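Local atomic coordinates of Tlr1789 protein (Thermosynechococcus elongatus, PDB entry 2X8X), a protein that probably assists the insertion of beta-barrel proteins into the outer membrane, as an Omp85-family protein whose periplasmic POTRA domains make up this N-terminal piece. Residues N126-G131 with G187-Q192; Q156-F161 with R223-L228; F176-E181 with R200-L205; G206-V211 with I230-T235. All blocks are in the same frame, centred on the assembly; numbering follows the deposited sequence.

In the fold
The chain runs through three POTRA-type repeats, and all four contacts lie in the last repeat or at its border with the middle one. Contact 1 starts after helix 109-125 and closes 56 residues later, at the start of helix 192-205. Contact 2 opens inside that loop and closes beyond it, so the two cross; it pairs strand 154-161 with strand 224-232. Contact 3 is nested within contact 2, crosses contact 1 and sets helix 175-179 against helix 192-205. Contact 4 follows contacts 1 and 3 in series and crosses contact 2, since it joins the hairpin strands 208-217 and 224-232. I178 packs on F208 and I230, tying helix 175-179 to the sheet.

Contact 1 (N126-G131 with G187-Q192); sequences NGYILG and GVVLNQ
N191 reaches across to the end of helix 109-125. Its ND2 donates to N126 O at 3.0 Å, with the acceptor close to the plane of the amide. CG lies anti to the backbone N (chi1 -173°), which carries ND2 over one face of the Y128 ring. The amide stands nearly upright on the ring, 81° between planes. Beside it Q192 N gives a straight bond to G127 O, 2.9 Å. Two helix ends meet here: G127 closes helix 109-125 in a Schellman motif, and N191 is the N-cap of helix 192-205, its OD1 taken by K193 N. The contact thus joins the middle POTRA repeat to the last one. Packing stays close where L130 CD1 meets L190 CD2 at 3.6 Å and V189 CG1 meets Y128 CD1 at the same distance. Between these groups a water bridges L130 N and L190 O. The looser side is at I129, largely exposed to solvent, where CG2 rests on Q192 CB at 3.8 Å and CD1 lies 4.2 Å from L190 CD2.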
loop_
_atom_site.group_PDB
_atom_site.type_symbol
_atom_site.label_atom_id
_atom_site.label_comp_id
_atom_site.label_asym_id
_atom_site.label_seq_id
_atom_site.Cartn_x
_atom_site.Cartn_y
_atom_site.Cartn_z
ATOM N N ASN A 126 9.178 -7.098 11.112
ATOM C CA ASN A 126 9.803 -8.407 11.031
ATOM C C ASN A 126 11.167 -8.350 10.327
ATOM O O ASN A 126 11.849 -9.376 10.162
ATOM C CB ASN A 126 8.852 -9.386 10.370
ATOM C CG ASN A 126 7.859 -9.993 11.368
ATOM O OD1 ASN A 126 8.262 -10.711 12.265
ATOM N ND2 ASN A 126 6.561 -9.701 11.221
ATOM N N GLY A 127 11.586 -7.143 9.947
ATOM C CA GLY A 127 12.921 -6.924 9.364
ATOM C C GLY A 127 12.974 -6.962 7.824
ATOM O O GLY A 127 14.048 -6.810 7.241
ATOM N N TYR A 128 11.835 -7.169 7.156
ATOM C CA TYR A 128 11.823 -7.190 5.679
ATOM C C TYR A 128 11.742 -5.768 5.227
ATOM O O TYR A 128 10.665 -5.266 4.837
ATOM C CB TYR A 128 10.656 -8.006 5.146
ATOM C CG TYR A 128 10.691 -9.423 5.651
ATOM C CD1 TYR A 128 11.643 -10.349 5.160
ATOM C CD2 TYR A 128 9.782 -9.846 6.619
ATOM C CE1 TYR A 128 11.671 -11.655 5.629
ATOM C CE2 TYR A 128 9.820 -11.170 7.111
ATOM C CZ TYR A 128 10.770 -12.045 6.616
ATOM O OH TYR A 128 10.774 -13.343 7.050
ATOM N N ILE A 129 12.878 -5.099 5.325
ATOM C CA ILE A 129 12.962 -3.647 5.126
ATOM C C ILE A 129 12.416 -3.098 3.833
ATOM O O ILE A 129 12.022 -1.915 3.799
ATOM C CB ILE A 129 14.437 -3.053 5.163
ATOM C CG1 ILE A 129 15.440 -3.989 4.466
ATOM C CG2 ILE A 129 14.838 -2.520 6.515
ATOM C CD1 ILE A 129 16.543 -3.171 3.743
ATOM N N LEU A 130 12.439 -3.882 2.754
ATOM C CA LEU A 130 11.974 -3.375 1.440
ATOM C C LEU A 130 10.473 -3.648 1.202
ATOM O O LEU A 130 9.906 -3.122 0.279
ATOM C CB LEU A 130 12.767 -4.010 0.275
ATOM C CG LEU A 130 14.281 -3.741 0.197
ATOM C CD1 LEU A 130 14.838 -4.458 -1.039
ATOM C CD2 LEU A 130 14.671 -2.214 0.144
ATOM N N GLY A 131 9.878 -4.522 1.986
ATOM C CA GLY A 131 8.577 -5.061 1.650
ATOM C C GLY A 131 7.447 -4.049 1.750
ATOM O O GLY A 131 7.402 -3.286 2.725
ATOM N N GLY A 187 16.694 -15.805 -4.184
ATOM C CA GLY A 187 15.394 -16.322 -3.777
ATOM C C GLY A 187 14.883 -16.008 -2.378
ATOM O O GLY A 187 13.718 -16.264 -2.108
ATOM N N VAL A 188 15.711 -15.494 -1.448
ATOM C CA VAL A 188 15.183 -15.169 -0.111
ATOM C C VAL A 188 14.638 -13.743 -0.239
ATOM O O VAL A 188 15.000 -13.022 -1.189
ATOM C CB VAL A 188 16.257 -15.190 1.002
ATOM C CG1 VAL A 188 16.997 -16.527 0.993
ATOM C CG2 VAL A 188 17.270 -14.003 0.801
ATOM N N VAL A 189 13.750 -13.349 0.678
ATOM C CA VAL A 189 13.294 -11.978 0.779
ATOM C C VAL A 189 14.308 -11.254 1.702
ATOM O O VAL A 189 14.559 -11.670 2.819
ATOM C CB VAL A 189 11.915 -11.905 1.497
ATOM C CG1 VAL A 189 11.459 -10.500 1.612
ATOM C CG2 VAL A 189 10.879 -12.781 0.799
ATOM N N LEU A 190 14.873 -10.181 1.209
ATOM C CA LEU A 190 15.879 -9.390 1.966
ATOM C C LEU A 190 15.416 -9.017 3.391
ATOM O O LEU A 190 14.329 -8.423 3.595
ATOM C CB LEU A 190 16.246 -8.136 1.130
ATOM C CG LEU A 190 17.402 -7.264 1.664
ATOM C CD1 LEU A 190 18.666 -8.087 1.494
ATOM C CD2 LEU A 190 17.531 -6.003 0.833
ATOM N N ASN A 191 16.238 -9.361 4.394
ATOM C CA ASN A 191 15.890 -9.037 5.759
ATOM C C ASN A 191 17.081 -8.396 6.430
ATOM O O ASN A 191 18.160 -8.928 6.373
ATOM C CB ASN A 191 15.524 -10.282 6.516
ATOM C CG ASN A 191 14.997 -9.975 7.874
ATOM O OD1 ASN A 191 15.700 -9.433 8.730
ATOM N ND2 ASN A 191 13.732 -10.289 8.078
ATOM N N GLN A 192 16.867 -7.252 7.059
ATOM C CA GLN A 192 17.989 -6.415 7.515
ATOM C C GLN A 192 18.729 -7.061 8.678
ATOM O O GLN A 192 19.933 -6.791 8.868
ATOM C CB GLN A 192 17.479 -4.990 7.818
ATOM C CG GLN A 192 18.483 -4.071 8.415
ATOM C CD GLN A 192 18.102 -3.754 9.842
ATOM O OE1 GLN A 192 16.932 -3.373 10.111
ATOM N NE2 GLN A 192 19.063 -3.909 10.777
HETATM O O HOH W 1 12.542 -6.751 2.425
#

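Contact 2 (Q156-F161 with R223-L228). Unlike the reference sequence in segment 223-228: R223 (reference Lys).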
loop_
_atom_site.group_PDB
_atom_site.type_symbol
_atom_site.label_atom_id
_atom_site.label_comp_id
_atom_site.label_asym_id
_atom_site.label_seq_id
_atom_site.Cartn_x
_atom_site.Cartn_y
_atom_site.Cartn_z
ATOM N N GLN A 156 19.766 -11.782 -7.359
ATOM C CA GLN A 156 21.139 -12.262 -7.264
ATOM C C GLN A 156 21.941 -11.590 -6.192
ATOM O O GLN A 156 21.528 -10.588 -5.579
ATOM C CB GLN A 156 21.936 -12.176 -8.593
ATOM C CG GLN A 156 21.586 -10.979 -9.442
ATOM C CD GLN A 156 22.279 -11.001 -10.819
ATOM O OE1 GLN A 156 23.013 -11.928 -11.151
ATOM N NE2 GLN A 156 22.041 -9.967 -11.608
ATOM N N VAL A 157 23.091 -12.171 -5.940
ATOM C CA VAL A 157 24.042 -11.520 -5.040
ATOM C C VAL A 157 25.357 -11.462 -5.797
ATOM O O VAL A 157 25.855 -12.504 -6.245
ATOM C CB VAL A 157 24.241 -12.297 -3.704
ATOM C CG1 VAL A 157 25.293 -11.599 -2.772
ATOM C CG2 VAL A 157 22.911 -12.477 -3.009
ATOM N N THR A 158 25.929 -10.240 -5.863
ATOM C CA THR A 158 27.068 -9.896 -6.725
ATOM C C THR A 158 28.168 -9.408 -5.810
ATOM O O THR A 158 27.916 -8.485 -5.017
ATOM C CB THR A 158 26.712 -8.664 -7.658
ATOM O OG1 THR A 158 25.453 -8.913 -8.331
ATOM C CG2 THR A 158 27.894 -8.296 -8.690
ATOM N N TYR A 159 29.362 -10.004 -5.909
ATOM C CA TYR A 159 30.542 -9.482 -5.212
ATOM C C TYR A 159 31.338 -8.520 -6.099
ATOM O O TYR A 159 31.649 -8.843 -7.231
ATOM C CB TYR A 159 31.506 -10.597 -4.720
ATOM C CG TYR A 159 30.838 -11.736 -4.014
ATOM C CD1 TYR A 159 29.760 -11.516 -3.138
ATOM C CD2 TYR A 159 31.267 -13.058 -4.245
ATOM C CE1 TYR A 159 29.091 -12.583 -2.540
ATOM C CE2 TYR A 159 30.640 -14.121 -3.636
ATOM C CZ TYR A 159 29.551 -13.887 -2.790
ATOM O OH TYR A 159 28.940 -14.943 -2.175
ATOM N N ARG A 160 31.677 -7.334 -5.596
ATOM C CA ARG A 160 32.570 -6.475 -6.368
ATOM C C ARG A 160 33.820 -6.169 -5.505
ATOM O O ARG A 160 33.706 -5.596 -4.388
ATOM C CB ARG A 160 31.838 -5.181 -6.754
ATOM C CG ARG A 160 30.612 -5.389 -7.609
ATOM C CD ARG A 160 30.004 -4.045 -7.967
ATOM N NE ARG A 160 28.873 -4.357 -8.850
ATOM C CZ ARG A 160 27.827 -3.576 -9.034
ATOM N NH1 ARG A 160 27.747 -2.403 -8.429
ATOM N NH2 ARG A 160 26.847 -3.977 -9.814
ATOM N N PHE A 161 34.976 -6.619 -5.957
ATOM C CA PHE A 161 36.211 -6.376 -5.228
ATOM C C PHE A 161 36.853 -5.044 -5.588
ATOM O O PHE A 161 36.930 -4.683 -6.752
ATOM C CB PHE A 161 37.135 -7.593 -5.359
ATOM C CG PHE A 161 36.519 -8.864 -4.753
ATOM C CD1 PHE A 161 35.605 -9.623 -5.477
ATOM C CD2 PHE A 161 36.836 -9.262 -3.449
ATOM C CE1 PHE A 161 34.997 -10.800 -4.928
ATOM C CE2 PHE A 161 36.260 -10.442 -2.877
ATOM C CZ PHE A 161 35.334 -11.188 -3.611
ATOM N N ARG A 223 12.250 -6.629 -7.660
ATOM C CA ARG A 223 13.232 -7.451 -6.947
ATOM C C ARG A 223 14.601 -6.777 -6.847
ATOM O O ARG A 223 14.806 -5.702 -7.462
ATOM C CB ARG A 223 13.333 -8.780 -7.640
ATOM C CG ARG A 223 11.978 -9.462 -7.608
ATOM C CD ARG A 223 12.083 -10.870 -8.073
ATOM N NE ARG A 223 10.979 -11.620 -7.499
ATOM C CZ ARG A 223 10.707 -12.904 -7.729
ATOM N NH1 ARG A 223 11.456 -13.627 -8.560
ATOM N NH2 ARG A 223 9.669 -13.463 -7.114
ATOM N N VAL A 224 15.541 -7.379 -6.090
ATOM C CA VAL A 224 16.868 -6.712 -5.963
ATOM C C VAL A 224 18.055 -7.568 -6.285
ATOM O O VAL A 224 18.045 -8.802 -6.085
ATOM C CB VAL A 224 17.135 -6.082 -4.536
ATOM C CG1 VAL A 224 16.385 -4.787 -4.413
ATOM C CG2 VAL A 224 16.738 -7.044 -3.517
ATOM N N ASN A 225 19.070 -6.873 -6.777
ATOM C CA ASN A 225 20.420 -7.372 -6.919
ATOM C C ASN A 225 21.219 -6.874 -5.679
ATOM O O ASN A 225 21.425 -5.654 -5.478
ATOM C CB ASN A 225 20.999 -6.937 -8.307
ATOM C CG ASN A 225 22.492 -7.432 -8.566
ATOM O OD1 ASN A 225 23.037 -8.292 -7.825
ATOM N ND2 ASN A 225 23.149 -6.861 -9.630
ATOM N N LEU A 226 21.598 -7.801 -4.797
ATOM C CA LEU A 226 22.361 -7.398 -3.600
ATOM C C LEU A 226 23.880 -7.307 -3.943
ATOM O O LEU A 226 24.505 -8.329 -4.342
ATOM C CB LEU A 226 22.151 -8.331 -2.395
ATOM C CG LEU A 226 23.038 -7.881 -1.225
ATOM C CD1 LEU A 226 22.211 -6.962 -0.419
ATOM C CD2 LEU A 226 23.550 -8.972 -0.330
ATOM N N ILE A 227 24.464 -6.128 -3.749
ATOM C CA ILE A 227 25.871 -5.924 -4.148
ATOM C C ILE A 227 26.645 -5.876 -2.854
ATOM O O ILE A 227 26.248 -5.136 -1.936
ATOM C CB ILE A 227 26.122 -4.559 -4.844
ATOM C CG1 ILE A 227 25.092 -4.223 -5.952
ATOM C CG2 ILE A 227 27.559 -4.450 -5.331
ATOM C CD1 ILE A 227 24.961 -5.204 -7.032
ATOM N N LEU A 228 27.711 -6.669 -2.764
ATOM C CA LEU A 228 28.685 -6.543 -1.674
ATOM C C LEU A 228 29.945 -5.893 -2.263
ATOM O O LEU A 228 30.567 -6.453 -3.155
ATOM C CB LEU A 228 29.023 -7.907 -1.099
ATOM C CG LEU A 228 27.987 -8.761 -0.363
ATOM C CD1 LEU A 228 28.711 -9.883 0.392
ATOM C CD2 LEU A 228 27.129 -7.868 0.569
#
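Two parallel strands of the last POTRA sheet run side by side here, the edge strand 154-161 and the central strand 224-232. V157 pairs with L226, T158 with I227 and Y159 with L228. The ladder has four backbone bonds: L226 N to Q156 O, T158 N to L226 O, L228 N to T158 O, and R160 N to L228 O. The last is nearly straight, 2.8 Å and 175°. On one face, V157 lies alongside L226, and L228 CD1 sits 4.0 Å from Y159 CE1. This face is covered by helices: Y159 touches I178 and S179, and L228 touches L202. On the other face, T158 OG1 donates to N225 OD1 in the carbonyl plane, on a lone pair. N225 CG is anti to its own N (chi1 180°), which brings OD1 across to the threonine. Q156 CG lies 3.5 Å from the same OD1. R160 stretches back over I227, whose CG2 rests 3.4 Å above one face of the guanidinium, toward its rim. E216 of strand 208-217 holds R160 NH2 in a salt bridge. Parallel pairing of the first and last strands, with the second strand beyond, gives the 1-3-2 sheet order of a POTRA domain.

Contact 3 (F176-E181 with R200-L205); sequences FVISRE and RRLFEL
E181 packs against R201, L202 and L205 of helix 192-205. Its backbone O takes the R201 side chain: NE donates with an angle of 167°. The modelled distance, 2.5 Å, is unusually short, and its exact value is doubtful. The oxygen lies in the guanidinium plane, at its edge. NH2 adds a weak, bent bond to the same O. R201 gets there by a bend at chi3 (-62°), which turns NE back toward E181 after an extended start. NH2 is also held by a salt bridge to D198.

The E181 carboxylate lies apart from the carbonyl. CG is anti to the carbonyl carbon, and a bend at chi2 (-62°) folds the carboxylate over helix 192-205. OE1 then lies 3.6 Å from R201 CB, and OE2 lies 4.0 Å from L205 CD2. One water bridges OE1 and R201 O.

The apolar part is made by methyl ends. L202 CD2 meets I178 CG2 at 3.9 Å, the two side chains crossing at about a right angle, and it also touches E181 CB at 3.8 Å. L205 CD1 approaches V177 CG1 at 4.1 Å. I178 continues inward onto Y159, F161 and I230 of the sheet.

E181 OE1 stays 4.5 Å from R201 NE, beyond a salt bridge. The arginine therefore binds the main-chain carbonyl, while the carboxylate's charge probably gives only a longer-range attraction.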
loop_
_atom_site.group_PDB
_atom_site.type_symbol
_atom_site.label_atom_id
_atom_site.label_comp_id
_atom_site.label_asym_id
_atom_site.label_seq_id
_atom_site.Cartn_x
_atom_site.Cartn_y
_atom_site.Cartn_z
ATOM N N PHE A 176 33.071 -19.377 -2.634
ATOM C CA PHE A 176 32.418 -20.215 -1.601
ATOM C C PHE A 176 32.681 -19.715 -0.179
ATOM O O PHE A 176 31.848 -19.871 0.705
ATOM C CB PHE A 176 32.755 -21.725 -1.747
ATOM C CG PHE A 176 34.200 -22.060 -1.442
ATOM C CD1 PHE A 176 34.625 -22.278 -0.122
ATOM C CD2 PHE A 176 35.159 -22.141 -2.467
ATOM C CE1 PHE A 176 36.017 -22.572 0.185
ATOM C CE2 PHE A 176 36.534 -22.450 -2.185
ATOM C CZ PHE A 176 36.956 -22.654 -0.851
ATOM N N VAL A 177 33.862 -19.127 0.043
ATOM C CA VAL A 177 34.293 -18.660 1.376
ATOM C C VAL A 177 33.320 -17.637 1.900
ATOM O O VAL A 177 32.967 -17.661 3.091
ATOM C CB VAL A 177 35.738 -18.115 1.372
ATOM C CG1 VAL A 177 36.137 -17.510 2.737
ATOM C CG2 VAL A 177 36.708 -19.222 1.075
ATOM N N ILE A 178 32.877 -16.761 0.996
ATOM C CA ILE A 178 31.922 -15.723 1.334
ATOM C C ILE A 178 30.501 -16.297 1.369
ATOM O O ILE A 178 29.758 -16.084 2.336
ATOM C CB ILE A 178 31.975 -14.548 0.343
ATOM C CG1 ILE A 178 33.319 -13.805 0.494
ATOM C CG2 ILE A 178 30.851 -13.589 0.617
ATOM C CD1 ILE A 178 33.658 -13.008 -0.754
ATOM N N SER A 179 30.144 -17.013 0.311
ATOM C CA SER A 179 28.773 -17.487 0.166
ATOM C C SER A 179 28.355 -18.378 1.386
ATOM O O SER A 179 27.220 -18.339 1.871
ATOM C CB SER A 179 28.701 -18.235 -1.171
ATOM O OG SER A 179 27.407 -18.785 -1.308
ATOM N N ARG A 180 29.279 -19.183 1.889
ATOM C CA ARG A 180 28.930 -20.120 2.957
ATOM C C ARG A 180 28.712 -19.460 4.302
ATOM O O ARG A 180 28.218 -20.097 5.231
ATOM C CB ARG A 180 29.948 -21.228 3.063
ATOM C CG ARG A 180 31.170 -20.907 3.902
ATOM C CD ARG A 180 32.180 -22.079 3.679
ATOM N NE ARG A 180 33.566 -21.632 3.877
ATOM C CZ ARG A 180 34.626 -22.430 3.984
ATOM N NH1 ARG A 180 34.503 -23.754 3.917
ATOM N NH2 ARG A 180 35.831 -21.890 4.162
ATOM N N GLU A 181 29.069 -18.179 4.403
ATOM C CA GLU A 181 28.766 -17.436 5.614
ATOM C C GLU A 181 27.423 -16.749 5.581
ATOM O O GLU A 181 26.990 -16.224 6.622
ATOM C CB GLU A 181 29.850 -16.385 5.872
ATOM C CG GLU A 181 31.217 -17.033 6.034
ATOM C CD GLU A 181 31.305 -17.975 7.227
ATOM O OE1 GLU A 181 30.695 -17.693 8.311
ATOM O OE2 GLU A 181 32.038 -18.976 7.081
ATOM N N ARG A 200 28.498 -9.574 10.081
ATOM C CA ARG A 200 29.213 -10.017 11.281
ATOM C C ARG A 200 29.974 -11.316 11.083
ATOM O O ARG A 200 31.152 -11.420 11.499
ATOM C CB ARG A 200 28.268 -10.051 12.500
ATOM C CG ARG A 200 27.962 -8.573 12.898
ATOM C CD ARG A 200 27.262 -8.415 14.266
ATOM N NE ARG A 200 26.061 -9.270 14.317
ATOM C CZ ARG A 200 24.803 -8.867 14.083
ATOM N NH1 ARG A 200 24.538 -7.593 13.779
ATOM N NH2 ARG A 200 23.800 -9.751 14.165
ATOM N N ARG A 201 29.372 -12.269 10.372
ATOM C CA ARG A 201 30.105 -13.505 10.048
ATOM C C ARG A 201 31.213 -13.228 9.076
ATOM O O ARG A 201 32.270 -13.833 9.178
ATOM C CB ARG A 201 29.181 -14.638 9.494
ATOM C CG ARG A 201 28.440 -15.402 10.580
ATOM C CD ARG A 201 27.589 -16.579 10.023
ATOM N NE ARG A 201 26.542 -16.086 9.128
ATOM C CZ ARG A 201 25.306 -15.726 9.486
ATOM N NH1 ARG A 201 24.889 -15.812 10.744
ATOM N NH2 ARG A 201 24.455 -15.293 8.567
ATOM N N LEU A 202 30.980 -12.324 8.115
ATOM C CA LEU A 202 32.065 -11.970 7.177
ATOM C C LEU A 202 33.201 -11.278 7.967
ATOM O O LEU A 202 34.392 -11.547 7.733
ATOM C CB LEU A 202 31.564 -11.126 5.990
ATOM C CG LEU A 202 30.629 -11.926 5.041
ATOM C CD1 LEU A 202 30.075 -10.943 3.978
ATOM C CD2 LEU A 202 31.321 -13.197 4.432
ATOM N N PHE A 203 32.856 -10.456 8.939
ATOM C CA PHE A 203 33.904 -9.777 9.787
ATOM C C PHE A 203 34.721 -10.791 10.567
ATOM O O PHE A 203 35.925 -10.607 10.764
ATOM C CB PHE A 203 33.244 -8.808 10.793
ATOM C CG PHE A 203 34.211 -7.677 11.340
ATOM C CD1 PHE A 203 35.149 -7.932 12.352
ATOM C CD2 PHE A 203 34.147 -6.347 10.821
ATOM C CE1 PHE A 203 36.041 -6.919 12.816
ATOM C CE2 PHE A 203 35.024 -5.290 11.302
ATOM C CZ PHE A 203 35.975 -5.586 12.323
ATOM N N GLU A 204 34.055 -11.815 11.082
ATOM C CA GLU A 204 34.707 -12.806 11.976
ATOM C C GLU A 204 35.724 -13.640 11.180
ATOM O O GLU A 204 36.545 -14.308 11.769
ATOM C CB GLU A 204 33.647 -13.717 12.726
ATOM C CG GLU A 204 33.290 -13.223 14.166
ATOM C CD GLU A 204 31.820 -13.390 14.610
ATOM O OE1 GLU A 204 31.437 -12.755 15.627
ATOM O OE2 GLU A 204 31.039 -14.139 13.983
ATOM N N LEU A 205 35.709 -13.573 9.854
ATOM C CA LEU A 205 36.727 -14.318 9.036
ATOM C C LEU A 205 38.113 -13.624 9.051
ATOM O O LEU A 205 39.127 -14.284 8.951
ATOM C CB LEU A 205 36.332 -14.400 7.583
ATOM C CG LEU A 205 35.017 -15.181 7.283
ATOM C CD1 LEU A 205 34.758 -15.108 5.820
ATOM C CD2 LEU A 205 35.165 -16.597 7.666
HETATM O O HOH W 2 32.458 -16.281 10.375
#

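Contact 4 (G206-V211 with I230-T235); sequences GLFEDV and IKERNT
F208 and E232 form a non-hydrogen-bonded antiparallel pair, with main-chain bonds on both sides. R233 N donates to L207 O at 3.0 Å. K231 O accepts E209 N at 2.7 Å and, more weakly, D210 N. K231 N returns a bond to D210 O.

R233 NH1 reaches G206 O at 2.8 Å, nearly along the C=O axis, but the bond is bent at the hydrogen and O is tilted from the guanidinium plane. The bend at chi3 (62°) carries the guanidinium back toward helix 192-205. D210 runs beside K231 without its OD2 touching NZ; OD1 bonds Q212 NE2.

Apolar contacts centre on the F208 ring. I230 CG2 approaches its CD1 obliquely at 3.4 Å, and E232 CG lies at its edge, in plane. The E232 carboxylate bonds R172 N and T173 N. The E209 and R233 side chains cross at about a right angle, CG to CG at 3.6 Å.

E209 and D210 both face K231, a classic beta bulge in the hairpin of strands 208-217 and 224-232.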
loop_
_atom_site.group_PDB
_atom_site.type_symbol
_atom_site.label_atom_id
_atom_site.label_comp_id
_atom_site.label_asym_id
_atom_site.label_seq_id
_atom_site.Cartn_x
_atom_site.Cartn_y
_atom_site.Cartn_z
ATOM N N GLY A 206 38.126 -12.301 9.161
ATOM C CA GLY A 206 39.412 -11.607 9.373
ATOM C C GLY A 206 40.106 -11.265 8.056
ATOM O O GLY A 206 41.295 -11.009 8.044
ATOM N N LEU A 207 39.346 -11.281 6.955
ATOM C CA LEU A 207 39.854 -11.260 5.582
ATOM C C LEU A 207 39.686 -9.922 4.911
ATOM O O LEU A 207 40.442 -9.642 3.952
ATOM C CB LEU A 207 39.040 -12.253 4.734
ATOM C CG LEU A 207 39.333 -13.713 4.967
ATOM C CD1 LEU A 207 38.583 -14.606 3.941
ATOM C CD2 LEU A 207 40.857 -13.973 5.063
ATOM N N PHE A 208 38.686 -9.134 5.365
ATOM C CA PHE A 208 38.221 -7.924 4.674
ATOM C C PHE A 208 38.391 -6.664 5.489
ATOM O O PHE A 208 38.051 -6.637 6.668
ATOM C CB PHE A 208 36.719 -8.047 4.258
ATOM C CG PHE A 208 36.418 -9.355 3.627
ATOM C CD1 PHE A 208 37.077 -9.722 2.430
ATOM C CD2 PHE A 208 35.600 -10.270 4.272
ATOM C CE1 PHE A 208 36.836 -10.962 1.837
ATOM C CE2 PHE A 208 35.338 -11.529 3.708
ATOM C CZ PHE A 208 35.944 -11.877 2.507
ATOM N N GLU A 209 38.893 -5.625 4.833
ATOM C CA GLU A 209 39.022 -4.350 5.461
ATOM C C GLU A 209 37.674 -3.642 5.545
ATOM O O GLU A 209 37.398 -2.900 6.496
ATOM C CB GLU A 209 40.092 -3.532 4.714
ATOM C CG GLU A 209 41.424 -4.278 4.742
ATOM C CD GLU A 209 42.629 -3.407 4.369
ATOM O OE1 GLU A 209 42.421 -2.291 3.825
ATOM O OE2 GLU A 209 43.793 -3.847 4.604
ATOM N N ASP A 210 36.803 -3.896 4.570
ATOM C CA ASP A 210 35.509 -3.224 4.546
ATOM C C ASP A 210 34.614 -4.110 3.743
ATOM O O ASP A 210 35.035 -4.781 2.784
ATOM C CB ASP A 210 35.652 -1.839 3.877
ATOM C CG ASP A 210 34.354 -0.951 3.965
ATOM O OD1 ASP A 210 33.604 -1.046 4.974
ATOM O OD2 ASP A 210 34.109 -0.132 3.005
ATOM N N VAL A 211 33.376 -4.165 4.152
ATOM C CA VAL A 211 32.351 -4.741 3.281
ATOM C C VAL A 211 31.185 -3.779 3.296
ATOM O O VAL A 211 30.674 -3.523 4.360
ATOM C CB VAL A 211 31.858 -6.107 3.831
ATOM C CG1 VAL A 211 30.729 -6.640 2.923
ATOM C CG2 VAL A 211 32.979 -7.122 3.976
ATOM N N ILE A 230 33.568 -5.020 -1.619
ATOM C CA ILE A 230 34.472 -5.650 -0.689
ATOM C C ILE A 230 35.863 -5.201 -0.924
ATOM O O ILE A 230 36.313 -5.282 -2.053
ATOM C CB ILE A 230 34.435 -7.205 -0.873
ATOM C CG1 ILE A 230 33.042 -7.774 -0.557
ATOM C CG2 ILE A 230 35.471 -7.879 0.041
ATOM C CD1 ILE A 230 32.936 -9.274 -1.003
ATOM N N LYS A 231 36.543 -4.738 0.140
ATOM C CA LYS A 231 37.969 -4.427 0.113
ATOM C C LYS A 231 38.708 -5.447 0.972
ATOM O O LYS A 231 38.533 -5.452 2.186
ATOM C CB LYS A 231 38.236 -2.979 0.569
ATOM C CG LYS A 231 37.480 -1.885 -0.242
ATOM C CD LYS A 231 37.768 -0.420 0.147
ATOM C CE LYS A 231 36.500 0.413 -0.223
ATOM N NZ LYS A 231 36.654 1.881 -0.412
ATOM N N GLU A 232 39.484 -6.331 0.324
ATOM C CA GLU A 232 40.264 -7.400 0.963
ATOM C C GLU A 232 41.541 -6.820 1.553
ATOM O O GLU A 232 42.034 -5.816 1.047
ATOM C CB GLU A 232 40.642 -8.489 -0.043
ATOM C CG GLU A 232 39.428 -9.245 -0.606
ATOM C CD GLU A 232 39.821 -10.415 -1.506
ATOM O OE1 GLU A 232 39.883 -10.233 -2.742
ATOM O OE2 GLU A 232 40.070 -11.515 -0.966
ATOM N N ARG A 233 42.047 -7.421 2.626
ATOM C CA ARG A 233 43.334 -6.976 3.261
ATOM C C ARG A 233 44.418 -7.403 2.320
ATOM O O ARG A 233 44.424 -8.566 1.923
ATOM C CB ARG A 233 43.630 -7.775 4.532
ATOM C CG ARG A 233 42.872 -7.456 5.737
ATOM C CD ARG A 233 42.985 -8.618 6.741
ATOM N NE ARG A 233 44.341 -8.879 7.191
ATOM C CZ ARG A 233 44.820 -10.064 7.573
ATOM N NH1 ARG A 233 44.078 -11.159 7.592
ATOM N NH2 ARG A 233 46.072 -10.138 7.960
ATOM N N ASN A 234 45.350 -6.531 1.965
ATOM C CA ASN A 234 46.382 -6.946 0.980
ATOM C C ASN A 234 47.248 -8.148 1.453
ATOM O O ASN A 234 47.066 -8.675 2.563
ATOM C CB ASN A 234 47.241 -5.748 0.518
ATOM C CG ASN A 234 47.705 -5.862 -0.975
ATOM O OD1 ASN A 234 46.961 -6.329 -1.859
ATOM N ND2 ASN A 234 48.942 -5.420 -1.238
ATOM N N THR A 235 48.132 -8.605 0.562
ATOM C CA THR A 235 49.312 -9.417 0.902
ATOM C C THR A 235 49.677 -9.387 2.410
ATOM O O THR A 235 50.371 -8.475 2.897
ATOM C CB THR A 235 50.537 -8.983 -0.018
ATOM O OG1 THR A 235 50.204 -9.231 -1.394
ATOM C CG2 THR A 235 51.887 -9.691 0.344
HETATM O O HOH W 3 42.103 -10.833 2.661
#